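Local coordinates for putative aliphatic sulfonates-binding protein (Escherichia coli, PDB 2X26) that probably serves as the periplasmic solute-binding component of an ABC transport system that takes up aliphatic sulfonates, at residues His117-Arg122 / Thr179-Thr184; Ala214-Gln219 / Asp243-Thr248. One frame throughout, in Å; residues are numbered along the deposited sequence.

Contact 1: residues His117-Arg122 / Thr179-Thr184; sequences HNLLLR and TDLNQT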
loop_
_atom_site.group_PDB
_atom_site.type_symbol
_atom_site.label_atom_id
_atom_site.label_comp_id
_atom_site.label_asym_id
_atom_site.label_seq_id
_atom_site.Cartn_x
_atom_site.Cartn_y
_atom_site.Cartn_z
ATOM N N HIS A 117 -12.696 -6.299 1.093
ATOM C CA HIS A 117 -13.346 -7.074 2.179
ATOM C C HIS A 117 -13.420 -6.142 3.401
ATOM O O HIS A 117 -14.465 -6.081 4.065
ATOM C CB HIS A 117 -12.507 -8.360 2.438
ATOM C CG HIS A 117 -13.138 -9.375 3.356
ATOM N ND1 HIS A 117 -12.876 -10.732 3.250
ATOM C CD2 HIS A 117 -13.940 -9.232 4.443
ATOM C CE1 HIS A 117 -13.514 -11.376 4.216
ATOM N NE2 HIS A 117 -14.179 -10.489 4.943
ATOM N N ASN A 118 -12.351 -5.385 3.679
ATOM C CA ASN A 118 -12.331 -4.498 4.840
ATOM C C ASN A 118 -13.365 -3.384 4.630
ATOM O O ASN A 118 -14.158 -3.078 5.535
ATOM C CB ASN A 118 -10.906 -3.929 5.042
ATOM C CG ASN A 118 -10.798 -2.991 6.191
ATOM O OD1 ASN A 118 -11.081 -3.356 7.345
ATOM N ND2 ASN A 118 -10.330 -1.767 5.921
ATOM N N LEU A 119 -13.373 -2.795 3.431
ATOM C CA LEU A 119 -14.289 -1.667 3.143
ATOM C C LEU A 119 -15.706 -2.161 3.310
ATOM O O LEU A 119 -16.526 -1.495 3.939
ATOM C CB LEU A 119 -14.139 -1.149 1.692
ATOM C CG LEU A 119 -15.172 -0.073 1.276
ATOM C CD1 LEU A 119 -14.551 1.198 1.500
ATOM C CD2 LEU A 119 -15.460 -0.154 -0.167
ATOM N N LEU A 120 -15.974 -3.354 2.793
ATOM C CA LEU A 120 -17.337 -3.883 2.803
ATOM C C LEU A 120 -17.816 -4.213 4.199
ATOM O O LEU A 120 -18.962 -3.857 4.541
ATOM C CB LEU A 120 -17.502 -5.095 1.876
ATOM C CG LEU A 120 -18.927 -5.611 1.752
ATOM C CD1 LEU A 120 -19.929 -4.569 1.143
ATOM C CD2 LEU A 120 -18.926 -6.929 0.941
ATOM N N LEU A 121 -16.986 -4.876 5.020
ATOM C CA LEU A 121 -17.355 -5.112 6.443
ATOM C C LEU A 121 -17.710 -3.799 7.138
ATOM O O LEU A 121 -18.716 -3.736 7.845
ATOM C CB LEU A 121 -16.211 -5.760 7.236
ATOM C CG LEU A 121 -15.988 -7.268 7.031
ATOM C CD1 LEU A 121 -14.711 -7.661 7.743
ATOM C CD2 LEU A 121 -17.151 -8.006 7.658
ATOM N N ARG A 122 -16.881 -2.761 6.937
ATOM C CA ARG A 122 -17.112 -1.461 7.586
ATOM C C ARG A 122 -18.312 -0.694 7.064
ATOM O O ARG A 122 -19.072 -0.127 7.857
ATOM C CB ARG A 122 -15.880 -0.590 7.477
ATOM C CG ARG A 122 -14.732 -1.111 8.331
ATOM C CD ARG A 122 -13.493 -0.413 7.903
ATOM N NE ARG A 122 -12.339 -1.100 8.452
ATOM C CZ ARG A 122 -11.744 -0.761 9.588
ATOM N NH1 ARG A 122 -12.185 0.284 10.310
ATOM N NH2 ARG A 122 -10.696 -1.471 9.981
ATOM N N THR A 179 -14.798 7.334 2.141
ATOM C CA THR A 179 -14.660 8.687 2.677
ATOM C C THR A 179 -14.972 8.825 4.151
ATOM O O THR A 179 -14.219 9.462 4.913
ATOM C CB THR A 179 -15.534 9.709 1.899
ATOM O OG1 THR A 179 -14.931 9.966 0.629
ATOM C CG2 THR A 179 -15.651 11.035 2.644
ATOM N N ASP A 180 -16.085 8.267 4.576
ATOM C CA ASP A 180 -16.477 8.456 5.954
ATOM C C ASP A 180 -16.135 7.170 6.749
ATOM O O ASP A 180 -16.637 6.954 7.859
ATOM C CB ASP A 180 -17.948 8.906 6.014
ATOM C CG ASP A 180 -18.183 10.276 5.325
ATOM O OD1 ASP A 180 -17.339 11.194 5.482
ATOM O OD2 ASP A 180 -19.215 10.452 4.640
ATOM N N LEU A 181 -15.254 6.338 6.157
ATOM C CA LEU A 181 -14.860 5.050 6.734
ATOM C C LEU A 181 -13.540 5.065 7.492
ATOM O O LEU A 181 -13.037 3.987 7.842
ATOM C CB LEU A 181 -14.903 3.910 5.690
ATOM C CG LEU A 181 -16.289 3.695 5.073
ATOM C CD1 LEU A 181 -16.250 2.660 3.972
ATOM C CD2 LEU A 181 -17.322 3.299 6.125
ATOM N N ASN A 182 -13.028 6.278 7.759
ATOM C CA ASN A 182 -11.764 6.514 8.501
ATOM C C ASN A 182 -10.710 5.466 8.180
ATOM O O ASN A 182 -10.320 4.633 9.004
ATOM C CB ASN A 182 -11.972 6.658 10.017
ATOM C CG ASN A 182 -12.733 7.910 10.383
ATOM O OD1 ASN A 182 -13.458 8.480 9.559
ATOM N ND2 ASN A 182 -12.583 8.347 11.632
ATOM N N GLN A 183 -10.246 5.526 6.944
ATOM C CA GLN A 183 -9.208 4.646 6.497
ATOM C C GLN A 183 -7.799 4.966 7.045
ATOM O O GLN A 183 -7.510 6.057 7.521
ATOM C CB GLN A 183 -9.262 4.622 4.989
ATOM C CG GLN A 183 -10.566 4.048 4.466
ATOM C CD GLN A 183 -10.495 3.788 3.000
ATOM O OE1 GLN A 183 -10.107 4.669 2.245
ATOM N NE2 GLN A 183 -10.839 2.576 2.575
ATOM N N THR A 184 -6.898 3.993 6.958
ATOM C CA THR A 184 -5.589 4.080 7.637
ATOM C C THR A 184 -4.433 4.658 6.800
ATOM O O THR A 184 -3.638 5.484 7.277
ATOM C CB THR A 184 -5.210 2.650 8.035
ATOM O OG1 THR A 184 -6.211 2.187 8.932
ATOM C CG2 THR A 184 -3.808 2.585 8.737
#

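Contact 2: residues Ala214-Gln219 / Asp243-Thr248; sequences ALTRSQ and DHRPPT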
loop_
_atom_site.group_PDB
_atom_site.type_symbol
_atom_site.label_atom_id
_atom_site.label_comp_id
_atom_site.label_asym_id
_atom_site.label_seq_id
_atom_site.Cartn_x
_atom_site.Cartn_y
_atom_site.Cartn_z
ATOM N N ALA A 214 5.281 13.255 -5.981
ATOM C CA ALA A 214 4.882 14.645 -6.315
ATOM C C ALA A 214 5.020 14.985 -7.819
ATOM O O ALA A 214 4.375 15.938 -8.330
ATOM C CB ALA A 214 5.663 15.575 -5.526
ATOM N N LEU A 215 5.876 14.231 -8.513
ATOM C CA LEU A 215 5.989 14.381 -9.969
ATOM C C LEU A 215 4.673 14.114 -10.645
ATOM O O LEU A 215 4.455 14.631 -11.740
ATOM C CB LEU A 215 7.094 13.467 -10.553
ATOM C CG LEU A 215 8.500 13.747 -9.992
ATOM C CD1 LEU A 215 9.484 12.693 -10.522
ATOM C CD2 LEU A 215 9.030 15.173 -10.291
ATOM N N THR A 216 3.798 13.279 -10.049
ATOM C CA THR A 216 2.490 13.037 -10.660
ATOM C C THR A 216 1.658 14.320 -10.702
ATOM O O THR A 216 0.720 14.410 -11.499
ATOM C CB THR A 216 1.643 11.929 -9.974
ATOM O OG1 THR A 216 1.281 12.345 -8.651
ATOM C CG2 THR A 216 2.397 10.609 -9.955
ATOM N N ARG A 217 1.981 15.309 -9.857
ATOM C CA ARG A 217 1.305 16.614 -9.937
ATOM C C ARG A 217 2.117 17.622 -10.741
ATOM O O ARG A 217 1.572 18.361 -11.583
ATOM C CB ARG A 217 0.994 17.176 -8.547
ATOM C CG ARG A 217 0.251 18.502 -8.576
ATOM C CD ARG A 217 0.046 19.063 -7.174
ATOM N NE ARG A 217 -0.811 20.251 -7.172
ATOM C CZ ARG A 217 -1.509 20.647 -6.109
ATOM N NH1 ARG A 217 -1.451 19.942 -4.985
ATOM N NH2 ARG A 217 -2.270 21.736 -6.164
ATOM N N SER A 218 3.427 17.681 -10.510
ATOM C CA SER A 218 4.231 18.744 -11.168
ATOM C C SER A 218 4.562 18.416 -12.621
ATOM O O SER A 218 4.758 19.316 -13.422
ATOM C CB SER A 218 5.513 19.040 -10.379
ATOM O OG SER A 218 6.300 17.845 -10.340
ATOM N N GLN A 219 4.565 17.126 -12.946
ATOM C CA GLN A 219 4.828 16.649 -14.302
ATOM C C GLN A 219 3.727 15.634 -14.643
ATOM O O GLN A 219 3.983 14.448 -14.950
ATOM C CB GLN A 219 6.253 16.036 -14.433
ATOM C CG GLN A 219 7.395 17.046 -14.593
ATOM C CD GLN A 219 8.782 16.452 -14.288
ATOM O OE1 GLN A 219 9.122 15.367 -14.737
ATOM N NE2 GLN A 219 9.574 17.174 -13.511
ATOM N N ASP A 243 -6.477 11.320 -10.344
ATOM C CA ASP A 243 -7.464 12.238 -9.790
ATOM C C ASP A 243 -8.154 11.697 -8.489
ATOM O O ASP A 243 -8.770 12.474 -7.760
ATOM C CB ASP A 243 -8.513 12.560 -10.842
ATOM C CG ASP A 243 -8.006 13.494 -11.906
ATOM O OD1 ASP A 243 -6.954 14.146 -11.652
ATOM O OD2 ASP A 243 -8.679 13.605 -12.980
ATOM N N HIS A 244 -8.084 10.398 -8.225
ATOM C CA HIS A 244 -8.696 9.856 -7.002
ATOM C C HIS A 244 -7.708 9.817 -5.836
ATOM O O HIS A 244 -8.050 9.292 -4.776
ATOM C CB HIS A 244 -9.259 8.453 -7.238
ATOM C CG HIS A 244 -10.263 8.396 -8.341
ATOM N ND1 HIS A 244 -10.356 7.327 -9.207
ATOM C CD2 HIS A 244 -11.207 9.288 -8.731
ATOM C CE1 HIS A 244 -11.325 7.557 -10.078
ATOM N NE2 HIS A 244 -11.859 8.742 -9.811
ATOM N N ARG A 245 -6.490 10.339 -6.031
ATOM C CA ARG A 245 -5.458 10.285 -4.973
ATOM C C ARG A 245 -5.272 11.625 -4.319
ATOM O O ARG A 245 -5.345 12.681 -5.007
ATOM C CB ARG A 245 -4.110 9.930 -5.582
ATOM C CG ARG A 245 -4.115 8.526 -6.203
ATOM C CD ARG A 245 -2.807 8.376 -6.935
ATOM N NE ARG A 245 -1.754 7.918 -6.032
ATOM C CZ ARG A 245 -0.599 8.533 -5.775
ATOM N NH1 ARG A 245 -0.298 9.740 -6.287
ATOM N NH2 ARG A 245 0.262 7.901 -4.951
ATOM N N PRO A 246 -5.089 11.623 -3.000
ATOM C CA PRO A 246 -4.766 12.884 -2.347
ATOM C C PRO A 246 -3.280 13.215 -2.566
ATOM O O PRO A 246 -2.519 12.357 -3.019
ATOM C CB PRO A 246 -4.997 12.546 -0.851
ATOM C CG PRO A 246 -4.593 11.159 -0.742
ATOM C CD PRO A 246 -5.070 10.492 -2.043
ATOM N N PRO A 247 -2.846 14.447 -2.226
ATOM C CA PRO A 247 -1.395 14.666 -2.262
ATOM C C PRO A 247 -0.698 13.672 -1.323
ATOM O O PRO A 247 -1.191 13.423 -0.208
ATOM C CB PRO A 247 -1.257 16.113 -1.725
ATOM C CG PRO A 247 -2.579 16.775 -2.143
ATOM C CD PRO A 247 -3.591 15.674 -1.856
ATOM N N THR A 248 0.385 13.056 -1.778
ATOM C CA THR A 248 1.027 12.032 -0.989
ATOM C C THR A 248 2.045 12.652 -0.068
ATOM O O THR A 248 2.721 13.627 -0.435
ATOM C CB THR A 248 1.758 11.084 -1.907
ATOM O OG1 THR A 248 0.767 10.323 -2.588
ATOM C CG2 THR A 248 2.699 10.106 -1.121
HETATM O O HOH W 1 -1.407 11.791 -7.830
#

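Contact 1: residues His117-Arg122 / Thr179-Thr184
L119, on helix 115-126, meets L181, in the loop after strand 172-177, through one methyl from each residue. Their CD1 atoms lie 3.3 Å apart, closer than normal carbon contact, with the two side chains crossing at about a right angle. With chi1 at 174°, CG of L119 points opposite the backbone N, and the branch leaves the helix flank toward the loop. The chi2 of L119 (95°) is off the staggered positions, and the very short separation is best treated as doubtful. The other methyl of L181 turns to the next helical turn, where CD2 stands 4.2 Å from R122 O and 4.4 Å from R122 CB. L119 is also buried against E87 and I89 of strand 87-92.

Away from the leucines the fit slackens toward solvent. The chain of Q183, extended beyond CG, brings its amide NE2 to 4.1 Å from L119 CD1, a mere touch, and no hydrogen bond joins the segments. R122 is partly exposed, and its guanidinium is drawn back along its own helix. NE donates to N118 OD1 at 2.8 Å, nearly straight (167°) but above the carbonyl plane. NH2 reaches the same N118 OD1 at 3.3 Å, on a lone pair. This side-on grip with both nitrogens on one oxygen limits rotation of the guanidinium, while N118 itself packs on T264, L267 and F268 of helix 255-270.

Loop 179-184 carries the chain from the sheet of strand 172-177 to that of strand 186-191, one of the interdomain crossovers of a type II periplasmic binding protein.

Contact 2: residues Ala214-Gln219 / Asp243-Thr248
The last turn of helix 199-218, bearing T216 and R217, faces the extended loop of R245 and P247, with no backbone hydrogen bond between them. The helix is kinked here: T216 N has no bond to the preceding turn, and R217 N misses its usual partner there and bonds instead to A214 O, three residues back, at 2.9 Å; S218 N bonds to the same oxygen, also at 2.9 Å.

T216 and R245 approach at about a right angle. T216 OG1 lies at the guanidinium edge, near its plane, but its 3.9 Å from R245 NH1 is too long for a direct bond. A water fills the gap, donating to T216 OG1 at 2.9 Å and accepting from R245 NH1 at 2.8 Å, in the plane of the guanidinium. With chi1 at 66°, OG1 sits between the backbone N and the carbonyl carbon, and it also bonds to D213 O in the preceding turn. R245 runs out from the loop and bends at chi3 (86°). Its NH2 forms a salt bridge with D213 OD2, so D213 anchors both ends of the water bridge.

In this two-lobed binding-protein fold the loop between helices 235-243 and 255-270 touches both lobes. H244 bonds to D160 and stacks on Y163, after strand 155-159, while the side chains of R245 and T216 pack on I14 of helix 14-21, which follows strand 4-9. R245 NH2 also bonds to a glycerol, probably from the crystallisation liquor.

The outer rim is looser. R217, modelled in two conformers and touching a crystal neighbour, is extended, and in one copy its NH1 lies obliquely 4.4 Å from P247 CG, a doubtful touch. T248 OG1 adds a weak hydrogen bond to D213 OD2.

How the contacts relate
Contact 1 closes before contact 2 opens along the chain. Their centres are 23 Å apart and their nearest atoms about 9 Å apart, without touching. Contact 1 belongs to the passage between the two five-stranded mixed sheets; contact 2 lies among the helices that follow strand 186-191. Helix 255-270 connects them: it follows loop 243-248 of contact 2, and its L260 and T264 pack on T184 and N118 of contact 1. The connection between strands 74-80 and 87-92 also reaches both, with P82 against Q183 and K83 against R245 and P246. Both contacts thus lie around the interlobe connections, consistent with joining two lobes whose relative position shapes a binding cleft.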